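Local coordinates for FAD-binding PCMH-type domain-containing protein (Gibberella zeae, PDB 6YJO) that carries a covalently attached flavin-adenine dinucleotide and probably oxidises oligosaccharides as an oxygen-dependent oxidoreductase, at residues T182-F190 and I406-D414. Numbering follows the deposited sequence.
Sequences THGLTLDTF and INSAFPHRD
Asp188 and Ile406 are the nearest CA pair, 7.3 Å apart, and the chains diverge to 10.0 Å between the CA atoms of Leu185 and Arg413. Here the FAD-binding domain of this PCMH-type flavoprotein, through the turn of 3-10 segment 186-188, meets the long loop between strands 380-386 and 417-423 of the seven-stranded antiparallel sheet. A salt bridge joins them. Arg413, extended from CG to NE, points its guanidinium at the Asp188 carboxylate; the two planes are 42° apart. NH2 of Arg413 reaches Asp188 OD1 at 2.6 Å, nearly along the C-O axis of the acceptor, while NH1 adds weak bonds to OD1 and OD2 and also donates to Val394 O. Within its own segment the carboxylate has a second partner: Leu185 N, just past Gly184, the positive-phi residue that follows helix 180-183, donates to Asp188 OD2 at 3.0 Å from above the carboxylate plane. Leu187 CD1 lies at the guanidinium edge, 3.4 Å from Arg413 NH2, and near Ser408 OG, which is hydrogen-bonded to Arg218 O. Phe410, its CG anti to the backbone N (chi1 -177°), takes Leu185 CD1 over one ring face in a CH-pi contact, 3.9 Å from the centroid and 14° off the normal. Leu185 and Phe410 also lie beside the FAD-binding Tyr176 and Tyr457, respectively. Alongside the salt bridge, the extended Ile406 brings CD1 to 3.5 Å from Asp188 OD1.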
ATOM      1  N   THR A 182      12.664   9.967  -1.512  1.00 48.23           N
ATOM      2  CA  THR A 182      12.974  11.317  -1.956  1.00 50.81           C
ATOM      3  C   THR A 182      11.821  12.289  -1.764  1.00 53.14           C
ATOM      4  O   THR A 182      12.062  13.466  -1.477  1.00 55.52           O
ATOM      5  CB  THR A 182      13.361  11.301  -3.440  1.00 51.17           C
ATOM      6  OG1 THR A 182      14.457  10.399  -3.641  1.00 52.04           O
ATOM      7  CG2 THR A 182      13.746  12.697  -3.925  1.00 52.89           C
ATOM      8  N   HIS A 183      10.579  11.827  -1.916  1.00 52.58           N
ATOM      9  CA  HIS A 183       9.420  12.703  -1.866  1.00 53.53           C
ATOM     10  C   HIS A 183       8.331  12.224  -0.914  1.00 50.33           C
ATOM     11  O   HIS A 183       7.270  12.855  -0.855  1.00 51.01           O
ATOM     12  CB  HIS A 183       8.825  12.874  -3.274  1.00 55.28           C
ATOM     13  CG  HIS A 183       9.749  13.539  -4.248  1.00 58.22           C
ATOM     14  ND1 HIS A 183      10.078  12.979  -5.465  1.00 58.37           N
ATOM     15  CD2 HIS A 183      10.409  14.721  -4.189  1.00 60.49           C
ATOM     16  CE1 HIS A 183      10.903  13.784  -6.110  1.00 60.28           C
ATOM     17  NE2 HIS A 183      11.120  14.848  -5.359  1.00 61.69           N
ATOM     18  N   GLY A 184       8.548  11.135  -0.182  1.00 47.48           N
ATOM     19  CA  GLY A 184       7.682  10.745   0.909  1.00 45.39           C
ATOM     20  C   GLY A 184       6.638   9.717   0.500  1.00 43.89           C
ATOM     21  O   GLY A 184       6.457   9.385  -0.673  1.00 44.84           O
ATOM     22  N   LEU A 185       5.948   9.200   1.516  1.00 41.85           N
ATOM     23  CA  LEU A 185       4.772   8.379   1.282  1.00 39.68           C
ATOM     24  C   LEU A 185       3.703   9.194   0.563  1.00 36.68           C
ATOM     25  O   LEU A 185       3.679  10.427   0.621  1.00 36.45           O
ATOM     26  CB  LEU A 185       4.203   7.852   2.602  1.00 40.93           C
ATOM     27  CG  LEU A 185       5.111   7.033   3.523  1.00 43.94           C
ATOM     28  CD1 LEU A 185       4.407   6.808   4.852  1.00 45.35           C
ATOM     29  CD2 LEU A 185       5.503   5.701   2.890  1.00 43.62           C
ATOM     30  N   THR A 186       2.805   8.487  -0.125  1.00 34.69           N
ATOM     31  CA  THR A 186       1.699   9.168  -0.791  1.00 32.96           C
ATOM     32  C   THR A 186       0.888   9.993   0.200  1.00 34.94           C
ATOM     33  O   THR A 186       0.452  11.105  -0.118  1.00 35.27           O
ATOM     34  CB  THR A 186       0.796   8.158  -1.497  1.00 30.08           C
ATOM     35  OG1 THR A 186       1.596   7.208  -2.213  1.00 30.00           O
ATOM     36  CG2 THR A 186      -0.135   8.875  -2.469  1.00 28.84           C
ATOM     37  N   LEU A 187       0.679   9.471   1.410  1.00 35.71           N
ATOM     38  CA  LEU A 187      -0.098  10.213   2.394  1.00 36.95           C
ATOM     39  C   LEU A 187       0.670  11.392   2.975  1.00 39.00           C
ATOM     40  O   LEU A 187       0.052  12.245   3.624  1.00 39.09           O
ATOM     41  CB  LEU A 187      -0.566   9.288   3.525  1.00 37.37           C
ATOM     42  CG  LEU A 187       0.444   8.529   4.390  1.00 39.85           C
ATOM     43  CD1 LEU A 187       1.217   9.438   5.334  1.00 40.38           C
ATOM     44  CD2 LEU A 187      -0.299   7.461   5.182  1.00 40.05           C
ATOM     45  N   ASP A 188       1.989  11.463   2.767  1.00 38.13           N
ATOM     46  CA  ASP A 188       2.740  12.624   3.235  1.00 39.29           C
ATOM     47  C   ASP A 188       2.400  13.864   2.424  1.00 38.28           C
ATOM     48  O   ASP A 188       2.538  14.985   2.923  1.00 40.31           O
ATOM     49  CB  ASP A 188       4.242  12.340   3.179  1.00 42.13           C
ATOM     50  CG  ASP A 188       4.684  11.310   4.207  1.00 47.33           C
ATOM     51  OD1 ASP A 188       3.943  11.083   5.189  1.00 49.92           O
ATOM     52  OD2 ASP A 188       5.776  10.730   4.038  1.00 49.22           O
ATOM     53  N   THR A 189       1.945  13.687   1.186  1.00 39.39           N
ATOM     54  CA  THR A 189       1.505  14.787   0.338  1.00 41.00           C
ATOM     55  C   THR A 189      -0.006  14.976   0.382  1.00 38.94           C
ATOM     56  O   THR A 189      -0.550  15.728  -0.432  1.00 37.12           O
ATOM     57  CB  THR A 189       1.962  14.552  -1.106  1.00 43.84           C
ATOM     58  OG1 THR A 189       1.254  13.440  -1.663  1.00 43.84           O
ATOM     59  CG2 THR A 189       3.456  14.260  -1.152  1.00 45.32           C
ATOM     60  N   PHE A 190      -0.682  14.324   1.329  1.00 38.34           N
ATOM     61  CA  PHE A 190      -2.138  14.335   1.407  1.00 36.12           C
ATOM     62  C   PHE A 190      -2.626  15.633   2.042  1.00 36.35           C
ATOM     63  O   PHE A 190      -2.181  16.007   3.132  1.00 34.29           O
ATOM     64  CB  PHE A 190      -2.616  13.125   2.216  1.00 35.20           C
ATOM     65  CG  PHE A 190      -4.109  13.016   2.338  1.00 35.75           C
ATOM     66  CD1 PHE A 190      -4.873  12.563   1.274  1.00 34.68           C
ATOM     67  CD2 PHE A 190      -4.747  13.347   3.524  1.00 38.08           C
ATOM     68  CE1 PHE A 190      -6.245  12.461   1.386  1.00 36.69           C
ATOM     69  CE2 PHE A 190      -6.122  13.243   3.641  1.00 37.71           C
ATOM     70  CZ  PHE A 190      -6.871  12.799   2.572  1.00 37.40           C
ATOM     71  N   ILE A 406       4.154  16.087  10.533  1.00 45.13           N
ATOM     72  CA  ILE A 406       2.917  15.755   9.838  1.00 42.43           C
ATOM     73  C   ILE A 406       1.905  15.197  10.830  1.00 42.32           C
ATOM     74  O   ILE A 406       2.252  14.488  11.783  1.00 44.51           O
ATOM     75  CB  ILE A 406       3.173  14.763   8.687  1.00 40.13           C
ATOM     76  CG1 ILE A 406       1.890  14.545   7.879  1.00 39.25           C
ATOM     77  CG2 ILE A 406       3.715  13.441   9.221  1.00 39.09           C
ATOM     78  CD1 ILE A 406       2.075  13.671   6.658  1.00 39.85           C
ATOM     79  N   ASN A 407       0.636  15.530  10.598  1.00 39.90           N
ATOM     80  CA  ASN A 407      -0.491  15.061  11.408  1.00 38.52           C
ATOM     81  C   ASN A 407      -0.965  13.742  10.810  1.00 37.53           C
ATOM     82  O   ASN A 407      -1.830  13.707   9.935  1.00 35.75           O
ATOM     83  CB  ASN A 407      -1.602  16.104  11.431  1.00 36.09           C
ATOM     84  CG  ASN A 407      -2.789  15.682  12.271  1.00 36.26           C
ATOM     85  OD1 ASN A 407      -2.631  15.073  13.332  1.00 37.28           O
ATOM     86  ND2 ASN A 407      -3.989  16.020  11.809  1.00 34.69           N
ATOM     87  N   SER A 408      -0.389  12.638  11.282  1.00 38.15           N
ATOM     88  CA  SER A 408      -0.639  11.348  10.658  1.00 38.70           C
ATOM     89  C   SER A 408      -0.584  10.237  11.696  1.00 40.97           C
ATOM     90  O   SER A 408       0.294  10.226  12.566  1.00 42.37           O
ATOM     91  CB  SER A 408       0.375  11.070   9.540  1.00 36.95           C
ATOM     92  OG  SER A 408       0.132   9.812   8.944  1.00 35.89           O
ATOM     93  N   ALA A 409      -1.522   9.294  11.577  1.00 39.59           N
ATOM     94  CA  ALA A 409      -1.555   8.144  12.471  1.00 39.93           C
ATOM     95  C   ALA A 409      -0.514   7.092  12.111  1.00 40.59           C
ATOM     96  O   ALA A 409      -0.226   6.226  12.940  1.00 42.64           O
ATOM     97  CB  ALA A 409      -2.947   7.517  12.464  1.00 38.77           C
ATOM     98  N   PHE A 410       0.041   7.136  10.901  1.00 38.95           N
ATOM     99  CA  PHE A 410       1.049   6.176  10.471  1.00 40.18           C
ATOM    100  C   PHE A 410       2.197   6.132  11.480  1.00 43.19           C
ATOM    101  O   PHE A 410       2.808   7.176  11.759  1.00 44.63           O
ATOM    102  CB  PHE A 410       1.586   6.548   9.090  1.00 40.88           C
ATOM    103  CG  PHE A 410       2.577   5.557   8.534  1.00 42.57           C
ATOM    104  CD1 PHE A 410       2.140   4.418   7.871  1.00 42.45           C
ATOM    105  CD2 PHE A 410       3.941   5.768   8.663  1.00 43.76           C
ATOM    106  CE1 PHE A 410       3.039   3.509   7.357  1.00 43.68           C
ATOM    107  CE2 PHE A 410       4.848   4.858   8.146  1.00 46.05           C
ATOM    108  CZ  PHE A 410       4.394   3.727   7.492  1.00 45.72           C
ATOM    109  N   PRO A 411       2.526   4.963  12.033  1.00 44.16           N
ATOM    110  CA  PRO A 411       3.405   4.920  13.207  1.00 46.43           C
ATOM    111  C   PRO A 411       4.863   4.571  12.929  1.00 47.92           C
ATOM    112  O   PRO A 411       5.683   4.613  13.853  1.00 50.33           O
ATOM    113  CB  PRO A 411       2.754   3.823  14.052  1.00 47.24           C
ATOM    114  CG  PRO A 411       2.283   2.835  13.008  1.00 45.42           C
ATOM    115  CD  PRO A 411       1.903   3.651  11.778  1.00 44.23           C
ATOM    116  N   HIS A 412       5.212   4.232  11.685  1.00 47.20           N
ATOM    117  CA  HIS A 412       6.470   3.557  11.394  1.00 47.21           C
ATOM    118  C   HIS A 412       7.540   4.481  10.815  1.00 49.78           C
ATOM    119  O   HIS A 412       8.516   3.993  10.234  1.00 50.98           O
ATOM    120  CB  HIS A 412       6.219   2.381  10.448  1.00 43.57           C
ATOM    121  CG  HIS A 412       5.232   1.384  10.970  1.00 42.76           C
ATOM    122  ND1 HIS A 412       5.381   0.753  12.188  1.00 42.99           N
ATOM    123  CD2 HIS A 412       4.081   0.907  10.440  1.00 41.24           C
ATOM    124  CE1 HIS A 412       4.365  -0.068  12.385  1.00 42.30           C
ATOM    125  NE2 HIS A 412       3.561   0.007  11.340  1.00 41.75           N
ATOM    126  N   ARG A 413       7.397   5.799  10.974  1.00 49.58           N
ATOM    127  CA  ARG A 413       8.436   6.695  10.475  1.00 49.52           C
ATOM    128  C   ARG A 413       9.775   6.456  11.159  1.00 48.98           C
ATOM    129  O   ARG A 413      10.816   6.838  10.612  1.00 47.27           O
ATOM    130  CB  ARG A 413       8.005   8.152  10.640  1.00 49.84           C
ATOM    131  CG  ARG A 413       6.843   8.527   9.745  1.00 48.25           C
ATOM    132  CD  ARG A 413       6.423   9.974   9.896  1.00 48.88           C
ATOM    133  NE  ARG A 413       5.082  10.159   9.354  1.00 48.92           N
ATOM    134  CZ  ARG A 413       4.789  10.097   8.060  1.00 47.58           C
ATOM    135  NH1 ARG A 413       5.746   9.862   7.173  1.00 46.47           N
ATOM    136  NH2 ARG A 413       3.540  10.273   7.652  1.00 47.14           N
ATOM    137  N   ASP A 414       9.773   5.828  12.334  1.00 51.75           N
ATOM    138  CA  ASP A 414      11.012   5.493  13.023  1.00 55.46           C
ATOM    139  C   ASP A 414      11.625   4.189  12.530  1.00 55.19           C
ATOM    140  O   ASP A 414      12.743   3.856  12.937  1.00 57.50           O
ATOM    141  CB  ASP A 414      10.768   5.411  14.534  1.00 59.44           C
ATOM    142  CG  ASP A 414       9.740   4.352  14.905  1.00 62.03           C
ATOM    143  OD1 ASP A 414       9.116   3.772  13.990  1.00 61.36           O
ATOM    144  OD2 ASP A 414       9.557   4.097  16.114  1.00 64.39           O
TER